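Local coordinates for protein 2-oxo-1,2-dihydroquinoline 8-monooxygenase, oxygenase component (Pseudomonas putida, PDB 1Z02) that probably hydroxylates 2-oxo-1,2-dihydroquinoline at position 8 as the oxygenase component of a Rieske monooxygenase, using a [2Fe-2S] cluster and a mononuclear iron, at residues Y45-T50 with Q59-C64; E178-P183 with G261-L266. All blocks are in the same frame, centred on the assembly; numbering follows the deposited sequence.

Contact 1: residues Y45-T50 with Q59-C64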
ATOM      1  N   TYR A  45      14.699 -23.103  12.085  1.00  8.31           N
ATOM      2  CA  TYR A  45      14.939 -22.284  10.896  1.00  7.90           C
ATOM      3  C   TYR A  45      16.250 -21.534  11.064  1.00  8.06           C
ATOM      4  O   TYR A  45      16.673 -21.265  12.186  1.00  9.45           O
ATOM      5  CB  TYR A  45      13.847 -21.222  10.705  1.00  7.30           C
ATOM      6  CG  TYR A  45      12.491 -21.734  10.301  1.00  8.14           C
ATOM      7  CD1 TYR A  45      11.502 -21.966  11.251  1.00  8.36           C
ATOM      8  CD2 TYR A  45      12.191 -21.976   8.957  1.00  7.23           C
ATOM      9  CE1 TYR A  45      10.246 -22.425  10.879  1.00  9.13           C
ATOM     10  CE2 TYR A  45      10.937 -22.439   8.573  1.00  7.41           C
ATOM     11  CZ  TYR A  45       9.967 -22.662   9.540  1.00  8.60           C
ATOM     12  OH  TYR A  45       8.722 -23.129   9.180  1.00 11.84           O
ATOM     13  N   PRO A  46      16.913 -21.192   9.951  1.00  8.57           N
ATOM     14  CA  PRO A  46      18.169 -20.448  10.046  1.00  9.27           C
ATOM     15  C   PRO A  46      17.750 -18.999  10.338  1.00 10.34           C
ATOM     16  O   PRO A  46      16.820 -18.477   9.712  1.00  9.48           O
ATOM     17  CB  PRO A  46      18.777 -20.634   8.655  1.00  8.64           C
ATOM     18  CG  PRO A  46      17.576 -20.716   7.770  1.00  8.53           C
ATOM     19  CD  PRO A  46      16.655 -21.617   8.560  1.00  8.59           C
ATOM     20  N   ALA A  47      18.397 -18.365  11.309  1.00 10.34           N
ATOM     21  CA  ALA A  47      18.053 -16.992  11.664  1.00 10.68           C
ATOM     22  C   ALA A  47      19.038 -15.971  11.108  1.00 10.68           C
ATOM     23  O   ALA A  47      18.643 -14.961  10.508  1.00 10.60           O
ATOM     24  CB  ALA A  47      17.970 -16.850  13.192  1.00 13.21           C
ATOM     25  N   LEU A  48      20.323 -16.227  11.322  1.00  9.84           N
ATOM     26  CA  LEU A  48      21.368 -15.313  10.868  1.00 10.24           C
ATOM     27  C   LEU A  48      22.672 -16.069  10.720  1.00 10.24           C
ATOM     28  O   LEU A  48      22.838 -17.135  11.305  1.00 10.47           O
ATOM     29  CB  LEU A  48      21.584 -14.200  11.906  1.00 10.44           C
ATOM     30  CG  LEU A  48      20.478 -13.187  12.206  1.00 10.40           C
ATOM     31  CD1 LEU A  48      20.805 -12.441  13.485  1.00 10.31           C
ATOM     32  CD2 LEU A  48      20.333 -12.229  11.042  1.00 13.62           C
ATOM     33  N   PHE A  49      23.584 -15.530   9.921  1.00 11.24           N
ATOM     34  CA  PHE A  49      24.897 -16.133   9.780  1.00 11.21           C
ATOM     35  C   PHE A  49      25.627 -15.660  11.030  1.00 11.35           C
ATOM     36  O   PHE A  49      25.313 -14.603  11.579  1.00 10.02           O
ATOM     37  CB  PHE A  49      25.631 -15.601   8.545  1.00 12.93           C
ATOM     38  CG  PHE A  49      25.184 -16.223   7.251  1.00 12.66           C
ATOM     39  CD1 PHE A  49      24.564 -15.447   6.273  1.00 13.10           C
ATOM     40  CD2 PHE A  49      25.399 -17.579   7.000  1.00 13.35           C
ATOM     41  CE1 PHE A  49      24.159 -16.012   5.057  1.00 12.56           C
ATOM     42  CE2 PHE A  49      24.997 -18.158   5.787  1.00 13.13           C
ATOM     43  CZ  PHE A  49      24.375 -17.368   4.813  1.00 14.24           C
ATOM     44  N   THR A  50      26.595 -16.435  11.490  1.00 13.08           N
ATOM     45  CA  THR A  50      27.347 -16.063  12.670  1.00 12.78           C
ATOM     46  C   THR A  50      27.944 -14.660  12.539  1.00 11.89           C
ATOM     47  O   THR A  50      27.948 -13.891  13.501  1.00 12.33           O
ATOM     48  CB  THR A  50      28.466 -17.099  12.930  1.00 14.29           C
ATOM     49  OG1 THR A  50      27.873 -18.345  13.329  1.00 13.97           O
ATOM     50  CG2 THR A  50      29.415 -16.621  14.011  1.00 15.20           C
ATOM     51  N   GLN A  59      20.101  -8.126  17.324  1.00 10.34           N
ATOM     52  CA  GLN A  59      19.466  -8.053  16.013  1.00 10.86           C
ATOM     53  C   GLN A  59      18.050  -8.626  16.015  1.00 10.42           C
ATOM     54  O   GLN A  59      17.809  -9.711  16.550  1.00 11.50           O
ATOM     55  CB  GLN A  59      20.308  -8.815  14.987  1.00 10.98           C
ATOM     56  CG  GLN A  59      19.724  -8.792  13.583  1.00 12.02           C
ATOM     57  CD  GLN A  59      19.838  -7.435  12.927  1.00 14.29           C
ATOM     58  OE1 GLN A  59      20.940  -6.925  12.728  1.00 12.93           O
ATOM     59  NE2 GLN A  59      18.699  -6.840  12.579  1.00 15.08           N
ATOM     60  N   GLY A  60      17.120  -7.898  15.408  1.00  8.72           N
ATOM     61  CA  GLY A  60      15.748  -8.367  15.340  1.00  8.35           C
ATOM     62  C   GLY A  60      15.401  -8.902  13.961  1.00  7.49           C
ATOM     63  O   GLY A  60      15.851  -8.357  12.944  1.00 10.82           O
ATOM     64  N   ILE A  61      14.613  -9.976  13.927  1.00  6.95           N
ATOM     65  CA  ILE A  61      14.161 -10.609  12.686  1.00  6.47           C
ATOM     66  C   ILE A  61      12.697 -11.012  12.859  1.00  6.10           C
ATOM     67  O   ILE A  61      12.072 -10.715  13.886  1.00  4.59           O
ATOM     68  CB  ILE A  61      14.981 -11.890  12.359  1.00  7.19           C
ATOM     69  CG1 ILE A  61      14.836 -12.909  13.491  1.00  8.73           C
ATOM     70  CG2 ILE A  61      16.435 -11.538  12.162  1.00 11.23           C
ATOM     71  CD1 ILE A  61      15.652 -14.175  13.283  1.00  8.80           C
ATOM     72  N   GLN A  62      12.145 -11.677  11.853  1.00  5.31           N
ATOM     73  CA  GLN A  62      10.764 -12.143  11.925  1.00  6.58           C
ATOM     74  C   GLN A  62      10.642 -13.435  11.125  1.00  6.30           C
ATOM     75  O   GLN A  62      11.009 -13.483   9.949  1.00  6.87           O
ATOM     76  CB  GLN A  62       9.783 -11.088  11.373  1.00  6.65           C
ATOM     77  CG  GLN A  62       8.328 -11.399  11.730  1.00 11.91           C
ATOM     78  CD  GLN A  62       7.330 -10.365  11.239  1.00 14.84           C
ATOM     79  OE1 GLN A  62       6.193 -10.337  11.699  1.00 19.31           O
ATOM     80  NE2 GLN A  62       7.738  -9.527  10.298  1.00 17.53           N
ATOM     81  N   ILE A  63      10.132 -14.478  11.780  1.00  6.58           N
ATOM     82  CA  ILE A  63       9.954 -15.789  11.167  1.00  7.05           C
ATOM     83  C   ILE A  63       8.582 -16.350  11.540  1.00  6.83           C
ATOM     84  O   ILE A  63       8.193 -16.330  12.709  1.00  7.20           O
ATOM     85  CB  ILE A  63      11.052 -16.783  11.631  1.00  7.09           C
ATOM     86  CG1 ILE A  63      12.432 -16.285  11.178  1.00  7.95           C
ATOM     87  CG2 ILE A  63      10.770 -18.171  11.045  1.00  5.59           C
ATOM     88  CD1 ILE A  63      13.588 -17.099  11.740  1.00  8.50           C
ATOM     89  N   CYS A  64       7.853 -16.855  10.550  1.00  6.25           N
ATOM     90  CA  CYS A  64       6.504 -17.374  10.768  1.00  7.15           C
ATOM     91  C   CYS A  64       5.622 -16.332  11.449  1.00  6.95           C
ATOM     92  O   CYS A  64       4.758 -16.674  12.256  1.00  7.69           O
ATOM     93  CB  CYS A  64       6.524 -18.654  11.604  1.00  6.10           C
ATOM     94  SG  CYS A  64       7.155 -20.112  10.697  1.00 12.32           S
TER
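Two strands from different antiparallel sheets of the Rieske domain face each other here, 45-49 and 59-63; no hydrogen bond joins them, and side chains make almost the whole contact. Their axes come no nearer than 8.5 Å and run roughly antiparallel, at 155°, a spacing too wide for backbone pairing but right for apolar side chains. At one end the methyl CG2 of Ile-63 lies over a face of the Tyr-45 ring, 4.2 Å from the ring centroid, a CH-pi contact. The sulfur SG of Cys-64 approaches the same ring obliquely, 4.6 Å from its centroid and 3.7 Å from Tyr-45 OH. That hydroxyl hydrogen-bonds to the carbonyl of Phe-40, which gives the ring's polar end a partner in a buried place. In the middle, small Ala-47 lets the longer Ile-61 reach across, with Ile-61 CD1 3.5 Å from Ala-47 CB: chi1 of 60° sets CG1 between the backbone N and the carbonyl carbon, and an extended chi2 carries CD1 on to Ala-47. Leu-48 spreads its two methyls, CD2 against Ile-61 CG2 at 4.1 Å and CD1 against Gln-59 CG at 3.8 Å. Ala-47 and Leu-48 both pair with Ile-148, a classic beta bulge; both touch the facing strand, though only Leu-48 has its CB directed toward it. Interdigitated apolar groups between facing sheets are typical of a beta sandwich, as in the Rieske fold.

Contact 2: residues E178-P183 with G261-L266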
ATOM      1  N   GLU A 178      23.591 -45.996   2.656  1.00 35.40           N
ATOM      2  CA  GLU A 178      23.004 -47.304   2.348  1.00 34.30           C
ATOM      3  C   GLU A 178      21.542 -47.147   1.937  1.00 33.97           C
ATOM      4  O   GLU A 178      21.089 -47.740   0.953  1.00 34.12           O
ATOM      5  CB  GLU A 178      23.115 -48.224   3.558  1.00 34.72           C
ATOM      6  N   GLN A 179      20.816 -46.335   2.700  1.00 32.95           N
ATOM      7  CA  GLN A 179      19.401 -46.069   2.444  1.00 31.75           C
ATOM      8  C   GLN A 179      19.195 -45.330   1.121  1.00 30.48           C
ATOM      9  O   GLN A 179      18.251 -45.621   0.386  1.00 30.51           O
ATOM     10  CB  GLN A 179      18.807 -45.243   3.593  1.00 32.07           C
ATOM     11  CG  GLN A 179      17.316 -44.969   3.454  1.00 33.34           C
ATOM     12  CD  GLN A 179      16.745 -44.192   4.629  1.00 33.89           C
ATOM     13  OE1 GLN A 179      15.542 -43.940   4.693  1.00 35.50           O
ATOM     14  NE2 GLN A 179      17.607 -43.809   5.562  1.00 34.13           N
ATOM     15  N   PHE A 180      20.072 -44.375   0.823  1.00 29.65           N
ATOM     16  CA  PHE A 180      19.978 -43.617  -0.422  1.00 29.05           C
ATOM     17  C   PHE A 180      21.301 -43.734  -1.169  1.00 30.16           C
ATOM     18  O   PHE A 180      22.112 -42.809  -1.169  1.00 29.47           O
ATOM     19  CB  PHE A 180      19.683 -42.145  -0.132  1.00 27.56           C
ATOM     20  CG  PHE A 180      18.505 -41.931   0.777  1.00 26.37           C
ATOM     21  CD1 PHE A 180      18.685 -41.389   2.050  1.00 26.27           C
ATOM     22  CD2 PHE A 180      17.217 -42.256   0.360  1.00 26.37           C
ATOM     23  CE1 PHE A 180      17.600 -41.178   2.896  1.00 25.32           C
ATOM     24  CE2 PHE A 180      16.124 -42.050   1.196  1.00 26.45           C
ATOM     25  CZ  PHE A 180      16.317 -41.506   2.468  1.00 26.40           C
ATOM     26  N   PRO A 181      21.535 -44.883  -1.819  1.00 31.53           N
ATOM     27  CA  PRO A 181      22.765 -45.135  -2.575  1.00 32.36           C
ATOM     28  C   PRO A 181      23.119 -44.039  -3.582  1.00 32.46           C
ATOM     29  O   PRO A 181      22.255 -43.548  -4.311  1.00 32.15           O
ATOM     30  CB  PRO A 181      22.478 -46.475  -3.246  1.00 33.74           C
ATOM     31  CG  PRO A 181      21.606 -47.167  -2.235  1.00 32.97           C
ATOM     32  CD  PRO A 181      20.646 -46.057  -1.866  1.00 31.73           C
ATOM     33  N   HIS A 182      24.397 -43.666  -3.611  1.00 32.94           N
ATOM     34  CA  HIS A 182      24.886 -42.637  -4.522  1.00 34.07           C
ATOM     35  C   HIS A 182      26.256 -43.023  -5.089  1.00 35.96           C
ATOM     36  O   HIS A 182      27.288 -42.463  -4.711  1.00 35.61           O
ATOM     37  CB  HIS A 182      24.955 -41.291  -3.794  1.00 31.55           C
ATOM     38  CG  HIS A 182      25.722 -41.335  -2.507  1.00 29.03           C
ATOM     39  ND1 HIS A 182      27.070 -41.063  -2.434  1.00 28.27           N
ATOM     40  CD2 HIS A 182      25.330 -41.637  -1.246  1.00 27.74           C
ATOM     41  CE1 HIS A 182      27.477 -41.197  -1.184  1.00 27.96           C
ATOM     42  NE2 HIS A 182      26.441 -41.545  -0.444  1.00 28.07           N
ATOM     43  N   PRO A 183      26.278 -43.996  -6.014  1.00 38.23           N
ATOM     44  CA  PRO A 183      27.523 -44.463  -6.632  1.00 39.06           C
ATOM     45  C   PRO A 183      28.218 -43.460  -7.559  1.00 39.48           C
ATOM     46  O   PRO A 183      29.427 -43.540  -7.768  1.00 40.41           O
ATOM     47  CB  PRO A 183      27.077 -45.716  -7.378  1.00 38.70           C
ATOM     48  CG  PRO A 183      25.682 -45.362  -7.799  1.00 39.32           C
ATOM     49  CD  PRO A 183      25.121 -44.746  -6.540  1.00 37.97           C
ATOM     50  N   GLY A 261      10.749 -36.151   5.235  1.00 17.45           N
ATOM     51  CA  GLY A 261      10.796 -35.590   3.903  1.00 17.67           C
ATOM     52  C   GLY A 261      10.800 -36.626   2.801  1.00 17.82           C
ATOM     53  O   GLY A 261      10.317 -37.741   2.979  1.00 17.26           O
ATOM     54  N   MET A 262      11.357 -36.256   1.654  1.00 18.22           N
ATOM     55  CA  MET A 262      11.407 -37.152   0.509  1.00 18.35           C
ATOM     56  C   MET A 262      12.727 -37.018  -0.232  1.00 20.25           C
ATOM     57  O   MET A 262      13.302 -35.929  -0.320  1.00 19.70           O
ATOM     58  CB  MET A 262      10.260 -36.841  -0.456  1.00 18.84           C
ATOM     59  CG  MET A 262      10.299 -35.423  -1.002  1.00 20.31           C
ATOM     60  SD  MET A 262       8.859 -34.977  -1.975  1.00 19.60           S
ATOM     61  CE  MET A 262       9.557 -34.705  -3.562  1.00 22.81           C
ATOM     62  N   MET A 263      13.200 -38.146  -0.749  1.00 20.25           N
ATOM     63  CA  MET A 263      14.437 -38.213  -1.514  1.00 20.50           C
ATOM     64  C   MET A 263      14.058 -38.591  -2.939  1.00 21.22           C
ATOM     65  O   MET A 263      13.390 -39.598  -3.158  1.00 21.47           O
ATOM     66  CB  MET A 263      15.366 -39.285  -0.933  1.00 21.49           C
ATOM     67  CG  MET A 263      16.566 -39.627  -1.805  1.00 21.40           C
ATOM     68  SD  MET A 263      17.927 -38.497  -1.559  1.00 22.58           S
ATOM     69  CE  MET A 263      17.456 -37.243  -2.371  1.00 19.06           C
ATOM     70  N   GLN A 264      14.478 -37.782  -3.905  1.00 21.02           N
ATOM     71  CA  GLN A 264      14.176 -38.064  -5.300  1.00 21.69           C
ATOM     72  C   GLN A 264      15.310 -38.874  -5.924  1.00 22.81           C
ATOM     73  O   GLN A 264      16.474 -38.455  -5.904  1.00 22.63           O
ATOM     74  CB  GLN A 264      13.961 -36.755  -6.052  1.00 20.26           C
ATOM     75  CG  GLN A 264      12.870 -35.891  -5.437  1.00 19.84           C
ATOM     76  CD  GLN A 264      12.493 -34.726  -6.306  1.00 20.37           C
ATOM     77  OE1 GLN A 264      13.270 -33.789  -6.494  1.00 21.12           O
ATOM     78  NE2 GLN A 264      11.294 -34.781  -6.862  1.00 17.91           N
ATOM     79  N   TRP A 265      14.961 -40.042  -6.464  1.00 23.57           N
ATOM     80  CA  TRP A 265      15.946 -40.932  -7.075  1.00 24.19           C
ATOM     81  C   TRP A 265      16.411 -40.420  -8.435  1.00 25.61           C
ATOM     82  O   TRP A 265      16.094 -41.004  -9.473  1.00 26.35           O
ATOM     83  CB  TRP A 265      15.378 -42.353  -7.222  1.00 22.03           C
ATOM     84  CG  TRP A 265      14.938 -42.988  -5.941  1.00 20.80           C
ATOM     85  CD1 TRP A 265      13.662 -43.297  -5.583  1.00 20.59           C
ATOM     86  CD2 TRP A 265      15.771 -43.423  -4.862  1.00 21.63           C
ATOM     87  NE1 TRP A 265      13.645 -43.902  -4.350  1.00 20.30           N
ATOM     88  CE2 TRP A 265      14.931 -43.993  -3.885  1.00 21.82           C
ATOM     89  CE3 TRP A 265      17.153 -43.393  -4.626  1.00 22.48           C
ATOM     90  CZ2 TRP A 265      15.421 -44.529  -2.683  1.00 23.33           C
ATOM     91  CZ3 TRP A 265      17.643 -43.927  -3.428  1.00 24.49           C
ATOM     92  CH2 TRP A 265      16.777 -44.488  -2.476  1.00 24.02           C
ATOM     93  N   LEU A 266      17.157 -39.319  -8.425  1.00 24.60           N
ATOM     94  CA  LEU A 266      17.659 -38.750  -9.663  1.00 25.00           C
ATOM     95  C   LEU A 266      18.832 -39.562 -10.184  1.00 26.45           C
ATOM     96  O   LEU A 266      19.588 -40.160  -9.414  1.00 24.72           O
ATOM     97  CB  LEU A 266      18.081 -37.291  -9.459  1.00 22.42           C
ATOM     98  CG  LEU A 266      16.981 -36.316  -9.036  1.00 20.90           C
ATOM     99  CD1 LEU A 266      17.514 -34.906  -9.165  1.00 22.54           C
ATOM    100  CD2 LEU A 266      15.752 -36.495  -9.920  1.00 21.11           C
TER
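Phe-180 lays one face of its ring over the side chain of Met-263, whose sulfur SD sits 4.6 Å from the ring centroid, 26° off the normal: a Met-aromatic contact. Gln-179 CG lies over the other face, so the ring is held between the two chains. The methionine's CG comes within 3.5 Å of Phe-180 CD2, and its CB within 3.6 Å of Phe-180 CE2, so the thioether chain follows the ring from CB to sulfur. Bends at its second and third torsions fold that chain back, and its end leads away from the loop. Flexible and unbranched, methionine can mould itself to a flat ring in this way. Trp-265, the central residue of an inverse gamma turn just beyond strand 261-264, comes to the rim of the same ring: its CH2 is 3.6 Å from Phe-180 CD2, and the planes of the phenyl and the indole six-membered ring meet at 48°. Gln-179 O lies at the edge of the indole, in its plane, 3.4 Å from Trp-265 CH2, while Trp-265 CZ3 lies 4.0 Å from Pro-181 CD. Proline offers a rigid apolar surface to the partly exposed indole. Arg-293 hydrogen-bonds to the carbonyls of Phe-180 and Pro-181, tying the loop to strand 293-297. With no hydrogen bond between the two segments, the chemistry implies joining through dispersion, sulfur-aromatic packing and one carbonyl oxygen set at the indole edge.

Contact 1 is buried in the Rieske domain, where strands of two different antiparallel sheets face each other; contact 2 is partly buried, where a loop covers the end of a strand in the seven-stranded sheet of the ring-hydroxylase domain. They share no elements. The nearest atoms of contact 1 and contact 2 are about 14 Å apart. Neither relies on hydrogen bonds across its segments, yet their chemistry follows their place: aliphatic branches and one tyrosine ring fill the space between 45-50 and 59-64, whereas large aromatic rings, a thioether and a proline gather where 178-183 meets 261-266. Sulfur meets an aromatic ring in both, obliquely from cysteine in contact 1, over the face from methionine in contact 2.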